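Cytoplasmic export protein 1 (Saccharomyces cerevisiae, PDB 3VWA) carries tRNA binding activity in the nuclear tRNA export machinery and may hand aminoacylated tRNAs on to translation at the nuclear pore complex. Local coordinates at residues F43-S48 and S53-A58; F94-L99 and G192-S197; G108-I113 and C203-W208; V357-L362 and R397-K402; K367-L372 and P405-C410. All blocks are in the same frame, centred on the assembly; numbering follows the deposited sequence.

Contact 1 of 5, residues F43-S48 and S53-A58; sequences FKAKRS and SLILNA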
# COMPACT_ATOMS: atom_id res chain seq x y z
N PHE A 43 12.32 0.46 24.39
CA PHE A 43 11.73 1.23 25.47
C PHE A 43 12.82 1.55 26.52
O PHE A 43 13.44 0.65 27.13
CB PHE A 43 10.58 0.47 26.13
CG PHE A 43 9.37 0.34 25.27
CD1 PHE A 43 8.38 1.36 25.25
CD2 PHE A 43 9.15 -0.82 24.52
CE1 PHE A 43 7.22 1.18 24.46
CE2 PHE A 43 8.01 -0.96 23.74
CZ PHE A 43 7.05 0.04 23.73
N LYS A 44 13.04 2.84 26.70
CA LYS A 44 14.06 3.32 27.59
C LYS A 44 13.37 3.86 28.83
O LYS A 44 12.54 4.77 28.72
CB LYS A 44 14.87 4.42 26.90
CG LYS A 44 15.82 5.16 27.83
CD LYS A 44 16.94 5.78 27.01
CE LYS A 44 18.23 5.74 27.81
NZ LYS A 44 18.09 6.49 29.07
N ALA A 45 13.67 3.26 29.98
CA ALA A 45 13.11 3.65 31.28
C ALA A 45 13.62 4.98 31.74
O ALA A 45 14.84 5.29 31.66
CB ALA A 45 13.45 2.62 32.34
N LYS A 46 12.69 5.76 32.27
CA LYS A 46 13.03 7.00 32.93
C LYS A 46 13.28 6.62 34.37
O LYS A 46 12.48 6.92 35.25
CB LYS A 46 11.86 7.97 32.82
CG LYS A 46 11.74 8.63 31.46
CD LYS A 46 10.83 9.84 31.67
CE LYS A 46 10.35 10.42 30.36
NZ LYS A 46 9.09 11.18 30.62
N ARG A 47 14.38 5.90 34.58
CA ARG A 47 14.63 5.27 35.87
C ARG A 47 15.05 6.28 36.93
O ARG A 47 15.89 7.13 36.71
CB ARG A 47 15.68 4.18 35.75
CG ARG A 47 15.60 3.15 36.88
CD ARG A 47 16.53 2.01 36.49
NE ARG A 47 16.99 1.18 37.60
CZ ARG A 47 17.81 0.15 37.43
NH1 ARG A 47 18.21 -0.20 36.20
NH2 ARG A 47 18.23 -0.53 38.46
N SER A 48 14.43 6.18 38.09
CA SER A 48 14.72 7.10 39.17
C SER A 48 14.46 6.33 40.44
O SER A 48 13.90 5.22 40.39
CB SER A 48 13.88 8.41 39.04
OG SER A 48 12.62 8.32 39.67
N SER A 53 11.21 0.45 41.47
CA SER A 53 10.53 -0.85 41.62
C SER A 53 9.53 -1.20 40.48
O SER A 53 9.39 -2.37 40.07
CB SER A 53 9.79 -0.89 42.94
OG SER A 53 9.25 -2.18 43.08
N LEU A 54 8.84 -0.18 40.00
CA LEU A 54 7.91 -0.30 38.87
C LEU A 54 8.70 -0.73 37.61
O LEU A 54 8.35 -1.72 36.95
CB LEU A 54 7.22 1.07 38.69
CG LEU A 54 5.88 1.33 39.41
CD1 LEU A 54 5.50 0.36 40.52
CD2 LEU A 54 5.73 2.75 39.87
N ILE A 55 9.78 0.01 37.33
CA ILE A 55 10.69 -0.25 36.22
C ILE A 55 11.27 -1.66 36.25
O ILE A 55 11.28 -2.32 35.21
CB ILE A 55 11.86 0.74 36.16
CG1 ILE A 55 11.39 2.19 36.10
CG2 ILE A 55 12.74 0.39 34.97
CD1 ILE A 55 10.71 2.58 34.78
N LEU A 56 11.72 -2.11 37.42
CA LEU A 56 12.32 -3.47 37.62
C LEU A 56 11.32 -4.62 37.49
O LEU A 56 11.62 -5.67 36.92
CB LEU A 56 13.04 -3.55 39.00
CG LEU A 56 14.54 -3.17 39.16
CD1 LEU A 56 15.23 -2.67 37.88
CD2 LEU A 56 14.74 -2.22 40.35
N ASN A 57 10.11 -4.43 38.01
CA ASN A 57 9.07 -5.44 37.82
C ASN A 57 8.74 -5.56 36.33
O ASN A 57 8.68 -6.69 35.79
CB ASN A 57 7.82 -5.11 38.66
CG ASN A 57 6.75 -6.20 38.57
OD1 ASN A 57 7.01 -7.36 38.85
ND2 ASN A 57 5.55 -5.81 38.16
N ALA A 58 8.61 -4.41 35.64
CA ALA A 58 8.36 -4.42 34.19
C ALA A 58 9.43 -5.17 33.44
O ALA A 58 9.09 -6.01 32.62
CB ALA A 58 8.23 -3.02 33.59
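Ala45, at the end of strand 39-45, packs its CB against CG2 of Ile55, 3.5 Å away, and against CD1 of the same residue, 3.7 Å away. In this kinase-like domain the strand and helix 52-64 probably correspond, by order and position, to the third strand and the αC helix of the kinase N-lobe, so the contact spans the short link between them. Ile55 comes to the alanine with CG2 anti to its backbone N and CD1 folded round (chi2 -70°), so that two methyls meet one.

Arg47 lies just beyond the strand and can be followed outward. Its CG stands anti to the backbone N (chi1 -158°), and the chain runs extended from there. CB stands back at 4.9 Å from Ile55 CG2, while CG and CD both pass that methyl at 4.4 Å. NE lies 4.2 Å from CD1 of Leu56 and CZ 3.8 Å from it, and that methyl sits over one face of the guanidinium, toward its rim. The two side chains run at about a right angle. The polar end is held elsewhere: NH2 forms a salt bridge with Glu52, and NH1 bonds to Thr84 OG1 and Asp78 O, which should fix the turn of the plane presented to the leucine. The closest approach of this pair is Arg47 NH2 to Leu56 CD1, 3.7 Å.

Contact 2 of 5, residues F94-L99 and G192-S197; sequences FPWDNL and GLLIKS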
# COMPACT_ATOMS: atom_id res chain seq x y z
N PHE A 94 -0.49 3.30 19.37
CA PHE A 94 -1.78 3.57 18.83
C PHE A 94 -1.94 5.06 18.54
O PHE A 94 -1.64 5.88 19.39
CB PHE A 94 -2.82 3.07 19.81
CG PHE A 94 -4.19 3.07 19.26
CD1 PHE A 94 -4.73 1.92 18.73
CD2 PHE A 94 -4.96 4.24 19.29
CE1 PHE A 94 -6.02 1.93 18.22
CE2 PHE A 94 -6.23 4.23 18.81
CZ PHE A 94 -6.76 3.08 18.26
N PRO A 95 -2.37 5.40 17.32
CA PRO A 95 -2.52 6.82 16.90
C PRO A 95 -3.82 7.40 17.42
O PRO A 95 -4.85 7.44 16.71
CB PRO A 95 -2.48 6.76 15.38
CG PRO A 95 -2.90 5.37 15.04
CD PRO A 95 -2.47 4.48 16.18
N TRP A 96 -3.80 7.81 18.67
CA TRP A 96 -5.00 8.42 19.28
C TRP A 96 -5.37 9.68 18.57
O TRP A 96 -6.54 9.94 18.38
CB TRP A 96 -4.81 8.65 20.77
CG TRP A 96 -4.75 7.36 21.54
CD1 TRP A 96 -3.61 6.72 22.02
CD2 TRP A 96 -5.88 6.50 21.94
NE1 TRP A 96 -3.95 5.55 22.69
CE2 TRP A 96 -5.29 5.36 22.66
CE3 TRP A 96 -7.26 6.55 21.77
CZ2 TRP A 96 -6.06 4.35 23.18
CZ3 TRP A 96 -8.03 5.52 22.30
CH2 TRP A 96 -7.45 4.44 22.99
N ASP A 97 -4.36 10.44 18.14
CA ASP A 97 -4.59 11.66 17.32
C ASP A 97 -5.30 11.36 16.01
O ASP A 97 -5.60 12.29 15.25
CB ASP A 97 -3.27 12.39 17.00
CG ASP A 97 -2.44 12.68 18.25
OD1 ASP A 97 -1.21 12.92 18.11
OD2 ASP A 97 -3.02 12.67 19.37
N ASN A 98 -5.56 10.09 15.73
CA ASN A 98 -6.21 9.75 14.48
C ASN A 98 -7.41 8.87 14.74
O ASN A 98 -8.01 8.28 13.82
CB ASN A 98 -5.23 9.12 13.49
CG ASN A 98 -5.81 8.98 12.10
OD1 ASN A 98 -6.51 9.90 11.62
ND2 ASN A 98 -5.57 7.82 11.43
N LEU A 99 -7.78 8.77 16.00
CA LEU A 99 -8.86 7.90 16.39
C LEU A 99 -10.09 8.30 15.57
O LEU A 99 -10.93 7.48 15.25
CB LEU A 99 -9.13 8.06 17.87
CG LEU A 99 -10.34 7.31 18.42
CD1 LEU A 99 -10.15 5.79 18.33
CD2 LEU A 99 -10.46 7.70 19.86
N GLY A 192 -12.87 -1.21 30.74
CA GLY A 192 -14.03 -0.33 30.47
C GLY A 192 -13.62 1.09 30.05
O GLY A 192 -14.03 1.59 29.02
N LEU A 193 -12.78 1.72 30.85
CA LEU A 193 -12.22 3.02 30.48
C LEU A 193 -11.64 3.04 29.05
O LEU A 193 -11.95 3.95 28.26
CB LEU A 193 -11.17 3.46 31.52
CG LEU A 193 -11.63 4.16 32.80
CD1 LEU A 193 -10.74 3.84 34.00
CD2 LEU A 193 -11.65 5.66 32.55
N LEU A 194 -10.82 2.04 28.71
CA LEU A 194 -10.18 1.96 27.38
C LEU A 194 -11.17 1.82 26.25
O LEU A 194 -11.06 2.51 25.23
CB LEU A 194 -9.31 0.72 27.30
CG LEU A 194 -7.89 0.89 26.73
CD1 LEU A 194 -7.47 -0.44 26.17
CD2 LEU A 194 -7.66 2.02 25.72
N ILE A 195 -12.11 0.90 26.41
CA ILE A 195 -13.15 0.71 25.39
C ILE A 195 -13.97 1.98 25.23
O ILE A 195 -14.29 2.38 24.10
CB ILE A 195 -14.05 -0.49 25.73
CG1 ILE A 195 -13.31 -1.80 25.46
CG2 ILE A 195 -15.35 -0.40 24.92
CD1 ILE A 195 -14.00 -3.06 25.97
N LYS A 196 -14.28 2.64 26.33
CA LYS A 196 -15.03 3.91 26.22
C LYS A 196 -14.19 4.94 25.51
O LYS A 196 -14.75 5.73 24.74
CB LYS A 196 -15.47 4.42 27.59
CG LYS A 196 -16.69 3.63 28.10
CD LYS A 196 -17.36 4.26 29.30
CE LYS A 196 -16.58 3.96 30.55
NZ LYS A 196 -17.14 4.59 31.77
N SER A 197 -12.87 4.93 25.73
CA SER A 197 -12.00 5.90 25.03
C SER A 197 -11.88 5.57 23.54
O SER A 197 -11.72 6.47 22.73
CB SER A 197 -10.60 5.99 25.65
OG SER A 197 -10.64 5.92 27.06
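Trp96, in a single 3-10 turn at residues 96-97, faces helix 186-198 across a backbone gap: its CA is 9.4 Å from that of Ser197, so Trp96 and Leu99 reach across to the Leu194 methyl and Ser197 O. The indole uses its six-membered ring. CH2 reaches CD2 of Leu194 at 3.7 Å, the methyl lying near the ring plane, at the edge, with the two side chains crossing at about a right angle. On the same benzo edge CZ3 is 3.8 Å from Ser197 O. Segment 94-99 leads into helix 99-102, consistent with the end of the kinase hinge between the lobes, and helix 186-198 probably matches the central αF helix of the C-lobe. Leu99 places its CG anti to the backbone N (chi1 174°) and brings CD2 to 3.4 Å from Ser197 O. The serine hydroxyl turns back: OG donates to Leu193 O, from above the carbonyl plane. Phe94 CD2 covers the centre of one indole face, and NE1 bonds to Lys133 O. With an alanine in place of Trp96, a gap would probably open beside the Leu194 methyl, and Lys133 O would lose its indole donor. Leu198 also touches the Trp96 side chain.

Contact 3 of 5, residues G108-I113 and C203-W208; sequences GVELGI and CLPKDW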
# COMPACT_ATOMS: atom_id res chain seq x y z
N GLY A 108 -13.27 -2.29 12.28
CA GLY A 108 -11.86 -2.12 12.67
C GLY A 108 -11.65 -2.06 14.17
O GLY A 108 -10.84 -2.84 14.75
N VAL A 109 -12.36 -1.10 14.80
CA VAL A 109 -12.19 -0.78 16.21
C VAL A 109 -12.60 -2.04 17.00
O VAL A 109 -11.94 -2.43 17.95
CB VAL A 109 -13.10 0.45 16.62
CG1 VAL A 109 -13.07 0.75 18.13
CG2 VAL A 109 -12.76 1.71 15.83
N GLU A 110 -13.68 -2.68 16.57
CA GLU A 110 -14.18 -3.86 17.23
C GLU A 110 -13.18 -5.04 17.08
O GLU A 110 -12.99 -5.80 18.00
CB GLU A 110 -15.56 -4.28 16.65
CG GLU A 110 -16.77 -3.43 17.09
CD GLU A 110 -17.99 -3.62 16.18
OE1 GLU A 110 -18.22 -4.77 15.70
OE2 GLU A 110 -18.71 -2.62 15.96
N LEU A 111 -12.60 -5.17 15.90
CA LEU A 111 -11.53 -6.15 15.67
C LEU A 111 -10.35 -5.93 16.62
O LEU A 111 -9.89 -6.87 17.23
CB LEU A 111 -11.09 -6.12 14.21
CG LEU A 111 -10.39 -7.34 13.55
CD1 LEU A 111 -9.01 -6.96 13.08
CD2 LEU A 111 -10.37 -8.65 14.34
N GLY A 112 -9.92 -4.68 16.81
CA GLY A 112 -8.77 -4.44 17.72
C GLY A 112 -9.13 -4.77 19.14
O GLY A 112 -8.38 -5.41 19.88
N ILE A 113 -10.34 -4.39 19.53
CA ILE A 113 -10.82 -4.73 20.87
C ILE A 113 -10.82 -6.23 21.08
O ILE A 113 -10.46 -6.71 22.15
CB ILE A 113 -12.24 -4.17 21.09
CG1 ILE A 113 -12.14 -2.64 21.29
CG2 ILE A 113 -12.91 -4.80 22.28
CD1 ILE A 113 -13.50 -1.96 21.25
N CYS A 203 -21.08 5.84 19.10
CA CYS A 203 -20.48 4.80 18.25
C CYS A 203 -20.35 3.42 18.92
O CYS A 203 -19.93 2.45 18.28
CB CYS A 203 -19.12 5.27 17.70
SG CYS A 203 -19.25 6.17 16.13
N LEU A 204 -20.71 3.33 20.20
CA LEU A 204 -20.67 2.10 20.97
C LEU A 204 -21.90 1.28 20.61
O LEU A 204 -22.99 1.80 20.58
CB LEU A 204 -20.68 2.42 22.47
CG LEU A 204 -20.10 1.56 23.61
CD1 LEU A 204 -21.01 0.41 24.05
CD2 LEU A 204 -18.69 1.07 23.33
N PRO A 205 -21.72 -0.01 20.33
CA PRO A 205 -22.84 -0.83 19.97
C PRO A 205 -23.89 -0.79 21.08
O PRO A 205 -23.54 -0.87 22.26
CB PRO A 205 -22.23 -2.24 19.87
CG PRO A 205 -20.81 -2.00 19.50
CD PRO A 205 -20.44 -0.75 20.27
N LYS A 206 -25.15 -0.69 20.68
CA LYS A 206 -26.30 -0.73 21.59
C LYS A 206 -26.20 -1.97 22.45
O LYS A 206 -26.28 -1.89 23.68
CB LYS A 206 -27.60 -0.74 20.80
CG LYS A 206 -28.18 0.62 20.46
CD LYS A 206 -27.11 1.66 20.12
CE LYS A 206 -27.54 3.06 20.56
NZ LYS A 206 -28.17 3.07 21.92
N ASP A 207 -25.95 -3.11 21.81
CA ASP A 207 -25.89 -4.39 22.51
C ASP A 207 -24.59 -4.60 23.29
O ASP A 207 -24.37 -5.67 23.87
CB ASP A 207 -26.19 -5.58 21.58
CG ASP A 207 -25.25 -5.66 20.39
OD1 ASP A 207 -25.44 -6.55 19.54
OD2 ASP A 207 -24.34 -4.82 20.30
N TRP A 208 -23.73 -3.59 23.30
CA TRP A 208 -22.54 -3.63 24.16
C TRP A 208 -22.65 -2.69 25.32
O TRP A 208 -21.80 -2.69 26.20
CB TRP A 208 -21.28 -3.32 23.34
CG TRP A 208 -20.84 -4.45 22.41
CD1 TRP A 208 -21.58 -5.58 21.99
CD2 TRP A 208 -19.55 -4.58 21.74
NE1 TRP A 208 -20.82 -6.38 21.15
CE2 TRP A 208 -19.61 -5.84 20.96
CE3 TRP A 208 -18.37 -3.82 21.73
CZ2 TRP A 208 -18.52 -6.28 20.19
CZ3 TRP A 208 -17.29 -4.29 20.96
CH2 TRP A 208 -17.37 -5.47 20.20
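Glu110 and Trp208 make the main touch: the glutamate's CG lies 3.8 Å from CH2 of the indole and 4.0 Å from CZ3, so its aliphatic part, and not the carboxylate, meets the ring. The approach is oblique, with carboxylate and ring planes 57° apart. Ile113, one turn further along helix 106-122, brings CD1 to the edge of the same ring, 4.5 Å from CZ3. Beyond the glutamate's CG the chain continues extended, and its tip passes Pro205, whose CG is 4.2 Å from OE2.

The next layer explains why these groups stay put. Pro205 rests its CG over one face of Trp208, 3.5 Å above the plane and toward the rim, and its carbonyl O accepts a bond from Trp208 N, which ties the short loop to itself. The indole NE1 is bonded to Thr232 OG1. Both carboxylate oxygens of Glu110 are held as well: OE2 forms a salt bridge with Lys106, and OE1 bonds to Asn238 ND2. These partners probably offset the buried charge, and the methylenes are what the ring meets.

Farther out, Thr234 touches Glu110, Pro205 and Trp208. The contact joins helix 106-122 to the loop running from helix 186-198 to helix 209-216, a pairing consistent with the helical C-lobe of a protein-kinase fold, where those first two helices would be αE and αF.

Contact 4 of 5, residues V357-L362 and R397-K402; sequences VRFLLL and RLQTLK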
# COMPACT_ATOMS: atom_id res chain seq x y z
N VAL A 357 -5.53 -10.87 -17.75
CA VAL A 357 -4.47 -10.44 -16.90
C VAL A 357 -3.79 -9.18 -17.48
O VAL A 357 -3.61 -8.18 -16.80
CB VAL A 357 -3.40 -11.55 -16.69
CG1 VAL A 357 -2.16 -10.98 -16.03
CG2 VAL A 357 -3.95 -12.69 -15.82
N ARG A 358 -3.36 -9.30 -18.73
CA ARG A 358 -2.66 -8.26 -19.43
C ARG A 358 -3.52 -6.96 -19.51
O ARG A 358 -3.00 -5.89 -19.26
CB ARG A 358 -2.24 -8.73 -20.82
CG ARG A 358 -1.58 -7.63 -21.64
CD ARG A 358 -0.25 -7.18 -21.04
NE ARG A 358 0.77 -8.24 -21.10
CZ ARG A 358 1.51 -8.56 -22.18
NH1 ARG A 358 2.45 -9.52 -22.09
NH2 ARG A 358 1.34 -7.90 -23.33
N PHE A 359 -4.82 -7.06 -19.80
CA PHE A 359 -5.66 -5.83 -19.71
C PHE A 359 -5.54 -5.21 -18.29
O PHE A 359 -5.47 -3.98 -18.09
CB PHE A 359 -7.13 -6.18 -19.97
CG PHE A 359 -7.51 -6.34 -21.43
CD1 PHE A 359 -7.41 -5.27 -22.34
CD2 PHE A 359 -8.02 -7.57 -21.90
CE1 PHE A 359 -7.81 -5.44 -23.68
CE2 PHE A 359 -8.38 -7.74 -23.24
CZ PHE A 359 -8.29 -6.66 -24.12
N LEU A 360 -5.54 -6.07 -17.26
CA LEU A 360 -5.49 -5.53 -15.91
C LEU A 360 -4.16 -4.78 -15.67
O LEU A 360 -4.17 -3.68 -15.05
CB LEU A 360 -5.71 -6.62 -14.87
CG LEU A 360 -5.53 -6.20 -13.43
CD1 LEU A 360 -6.44 -5.06 -12.89
CD2 LEU A 360 -5.65 -7.47 -12.61
N LEU A 361 -3.05 -5.37 -16.16
CA LEU A 361 -1.72 -4.83 -15.97
C LEU A 361 -1.55 -3.53 -16.76
O LEU A 361 -0.88 -2.59 -16.32
CB LEU A 361 -0.67 -5.82 -16.51
CG LEU A 361 -0.44 -7.13 -15.75
CD1 LEU A 361 0.41 -8.10 -16.57
CD2 LEU A 361 0.19 -6.82 -14.40
N LEU A 362 -2.14 -3.48 -17.95
CA LEU A 362 -2.04 -2.28 -18.73
C LEU A 362 -2.66 -1.12 -17.98
O LEU A 362 -2.07 -0.06 -17.96
CB LEU A 362 -2.65 -2.46 -20.14
CG LEU A 362 -1.97 -3.40 -21.11
CD1 LEU A 362 -2.82 -3.51 -22.37
CD2 LEU A 362 -0.55 -3.02 -21.53
N ARG A 397 -4.38 -5.22 -28.63
CA ARG A 397 -3.45 -4.40 -29.46
C ARG A 397 -3.70 -2.91 -29.30
O ARG A 397 -2.76 -2.17 -29.03
CB ARG A 397 -3.54 -4.75 -30.94
CG ARG A 397 -3.40 -6.22 -31.19
CD ARG A 397 -2.99 -6.49 -32.62
NE ARG A 397 -3.92 -6.00 -33.65
CZ ARG A 397 -4.99 -6.67 -34.08
NH1 ARG A 397 -5.33 -7.85 -33.54
NH2 ARG A 397 -5.76 -6.19 -35.04
N LEU A 398 -4.95 -2.48 -29.44
CA LEU A 398 -5.29 -1.06 -29.21
C LEU A 398 -4.88 -0.60 -27.81
O LEU A 398 -4.19 0.38 -27.66
CB LEU A 398 -6.78 -0.77 -29.41
CG LEU A 398 -7.23 0.71 -29.30
CD1 LEU A 398 -6.58 1.58 -30.35
CD2 LEU A 398 -8.78 0.84 -29.37
N GLN A 399 -5.27 -1.32 -26.77
CA GLN A 399 -4.87 -0.84 -25.45
C GLN A 399 -3.36 -0.81 -25.27
O GLN A 399 -2.86 0.10 -24.60
CB GLN A 399 -5.53 -1.58 -24.30
CG GLN A 399 -7.04 -1.39 -24.24
CD GLN A 399 -7.44 0.08 -24.17
OE1 GLN A 399 -7.94 0.59 -25.13
NE2 GLN A 399 -7.21 0.74 -23.03
N THR A 400 -2.64 -1.82 -25.78
CA THR A 400 -1.19 -1.77 -25.66
C THR A 400 -0.76 -0.46 -26.33
O THR A 400 -0.02 0.31 -25.77
CB THR A 400 -0.50 -2.99 -26.31
OG1 THR A 400 -1.06 -4.22 -25.81
CG2 THR A 400 0.97 -2.99 -26.04
N LEU A 401 -1.26 -0.22 -27.53
CA LEU A 401 -0.90 0.95 -28.28
C LEU A 401 -1.08 2.24 -27.50
O LEU A 401 -0.14 3.02 -27.37
CB LEU A 401 -1.63 0.98 -29.61
CG LEU A 401 -1.49 2.25 -30.47
CD1 LEU A 401 -0.03 2.57 -30.87
CD2 LEU A 401 -2.36 2.00 -31.69
N LYS A 402 -2.25 2.42 -26.91
CA LYS A 402 -2.56 3.64 -26.16
C LYS A 402 -1.76 3.79 -24.86
O LYS A 402 -1.87 4.79 -24.13
CB LYS A 402 -4.02 3.59 -25.72
CG LYS A 402 -5.07 3.70 -26.80
CD LYS A 402 -6.38 4.06 -26.13
CE LYS A 402 -7.53 4.13 -27.14
NZ LYS A 402 -8.76 4.74 -26.55
O HOH W 1 0.50 -5.37 -23.75
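Leu362 drives the closer half of this contact. Its CD1 reaches Gln399 CB at 3.8 Å and Thr400 N at the same distance, and stands 3.9 Å from Thr400 OG1, so one methyl lies against the backbone step from Gln399 to Thr400. With CG anti to the carbonyl carbon (chi1 -67°), the leucine extends toward the other helix, its side chain crossing that of Gln399 at a slant. The segments of helices 355-368 and 394-407 run nearly parallel, 21° apart, with their axes 10.4 Å from each other at closest approach.

The other half is looser. Phe359 turns a ring edge to Gln399, its CE1 4.2 Å from CG, and the two side chains cross at about a right angle. The glutamine bends at chi2 (-56°), and its amide leads away from helix 355-368 on the partly exposed side.

A water links the helices on the Thr400 side: the water accepts from Arg358 NH2 at 2.7 Å and donates to Thr400 OG1 at 2.8 Å. That hydroxyl is also bonded to Leu396 O, one turn back, and Arg358 NH1 goes to Phe350 O, so both terminal nitrogens of the guanidinium have partners.

Helix 394-407 belongs to the first HEAT repeat, and the near-parallel packing is that of stacked HEAT helices. Outward from it lies helix 433-446, touched by Leu398 and Leu401, while Val357 and Leu360 lean on helix 321-335 at the back of helix 355-368.

Contact 5 of 5, residues K367-L372 and P405-C410; sequences KLIGPL and PCIVSC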
# COMPACT_ATOMS: atom_id res chain seq x y z
N LYS A 367 1.08 3.43 -12.83
CA LYS A 367 1.30 3.34 -11.40
C LYS A 367 2.35 2.33 -11.01
O LYS A 367 2.78 2.37 -9.90
CB LYS A 367 -0.01 2.97 -10.68
CG LYS A 367 -1.13 3.95 -10.88
CD LYS A 367 -1.80 4.22 -9.56
CE LYS A 367 -2.97 5.17 -9.75
NZ LYS A 367 -4.17 4.34 -10.03
N LEU A 368 2.72 1.36 -11.87
CA LEU A 368 3.75 0.41 -11.45
C LEU A 368 5.16 0.96 -11.64
O LEU A 368 6.13 0.39 -11.17
CB LEU A 368 3.57 -0.95 -12.14
CG LEU A 368 2.28 -1.74 -11.80
CD1 LEU A 368 1.93 -2.75 -12.87
CD2 LEU A 368 2.42 -2.40 -10.42
N ILE A 369 5.28 2.09 -12.33
CA ILE A 369 6.59 2.72 -12.52
C ILE A 369 6.94 3.51 -11.28
O ILE A 369 6.26 4.47 -10.94
CB ILE A 369 6.58 3.64 -13.76
CG1 ILE A 369 6.15 2.82 -14.97
CG2 ILE A 369 7.93 4.36 -13.95
CD1 ILE A 369 5.81 3.63 -16.19
N GLY A 370 7.97 3.05 -10.58
CA GLY A 370 8.27 3.48 -9.23
C GLY A 370 8.48 2.25 -8.36
O GLY A 370 9.61 1.86 -8.07
N PRO A 371 7.39 1.64 -7.91
CA PRO A 371 7.50 0.36 -7.25
C PRO A 371 8.51 -0.49 -7.98
O PRO A 371 9.28 -1.23 -7.37
CB PRO A 371 6.11 -0.27 -7.44
CG PRO A 371 5.21 0.82 -7.87
CD PRO A 371 5.99 2.08 -8.09
N LEU A 372 8.45 -0.41 -9.31
CA LEU A 372 9.41 -1.04 -10.17
C LEU A 372 10.26 0.07 -10.80
O LEU A 372 9.73 1.09 -11.24
CB LEU A 372 8.69 -1.88 -11.23
CG LEU A 372 8.30 -3.34 -10.89
CD1 LEU A 372 7.05 -3.51 -10.02
CD2 LEU A 372 8.12 -4.13 -12.18
N PRO A 405 2.80 5.73 -24.64
CA PRO A 405 3.31 6.98 -24.13
C PRO A 405 3.65 6.99 -22.63
O PRO A 405 4.50 7.75 -22.20
CB PRO A 405 2.17 7.95 -24.39
CG PRO A 405 1.59 7.41 -25.66
CD PRO A 405 1.53 5.92 -25.38
N CYS A 406 2.96 6.20 -21.83
CA CYS A 406 3.20 6.21 -20.37
C CYS A 406 4.48 5.45 -20.00
O CYS A 406 5.06 5.64 -18.94
CB CYS A 406 2.03 5.54 -19.66
SG CYS A 406 0.37 5.98 -20.21
N ILE A 407 4.95 4.55 -20.83
CA ILE A 407 6.15 3.86 -20.37
C ILE A 407 7.40 4.24 -21.12
O ILE A 407 8.51 3.83 -20.79
CB ILE A 407 5.96 2.31 -20.16
CG1 ILE A 407 6.33 1.51 -21.38
CG2 ILE A 407 4.57 1.96 -19.57
CD1 ILE A 407 5.60 1.90 -22.64
N VAL A 408 7.21 5.07 -22.12
CA VAL A 408 8.28 5.41 -23.01
C VAL A 408 9.49 6.04 -22.29
O VAL A 408 10.64 5.91 -22.74
CB VAL A 408 7.65 6.25 -24.12
CG1 VAL A 408 7.99 7.70 -23.97
CG2 VAL A 408 7.96 5.68 -25.48
N SER A 409 9.28 6.68 -21.16
CA SER A 409 10.45 7.32 -20.47
C SER A 409 11.32 6.32 -19.71
O SER A 409 12.44 6.63 -19.29
CB SER A 409 10.06 8.51 -19.61
OG SER A 409 9.39 8.14 -18.44
N CYS A 410 10.81 5.10 -19.57
CA CYS A 410 11.63 4.02 -19.10
C CYS A 410 12.61 3.42 -20.11
O CYS A 410 13.52 2.72 -19.69
CB CYS A 410 10.74 2.88 -18.57
SG CYS A 410 9.68 3.36 -17.21
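Ile369, at the start of the turn that follows helix 355-368, points toward segment 405-410 and touches three of its residues with two methyl branches. CG2 stands anti to the backbone N and meets Cys410 SG at 3.8 Å. CG1 is anti to the carbonyl carbon (chi1 -56°), and with chi2 at 168° the chain stretches to its full length, which carries CD1 to 3.5 Å from Cys406 O and 4.0 Å from CG2 of Ile407. The two isoleucines cross at about a right angle. Ile407 has an unusual first torsion, 92°, off the staggered positions, and its tip leads away from Ile369, leaving CG2 and CB as the atoms near its partner; the side chain also touches Phe385. Cys410 is simpler: CB points toward the facing segment, and SG, anti to the carbonyl carbon, lies against Ile369, 4.0 Å from its CD1 as well. Ile377 of helix 374-387 touches both Ile369 and Cys410 and adds to the cluster where the helix ends of the HEAT region come together. Here methyls, a thiol sulfur and one carbonyl oxygen meet, so the contact probably depends on fit and apolar burial, without a polar bond to set the direction.

Starting from the N terminus, contact 1 closes the shortest loop, joining strand 39-45 to helix 52-64 in the N-lobe of the kinase-like domain. Contacts 2 and 3 follow, each closing about ninety residues, and they cross, since 108-113 falls between the segments of contact 2 and 203-208 comes after them. They also touch: Ile195 packs on both Leu204 and Ile113. Together they gather the helical lobe around helix 186-198. Contacts 4 and 5 lie on the far side of the chain's centre and cross likewise, each closing thirty-odd residues that include helix 374-387, both using helices 355-368 and 394-407; with centres 14 Å apart, they pin that pair at two levels in the HEAT region.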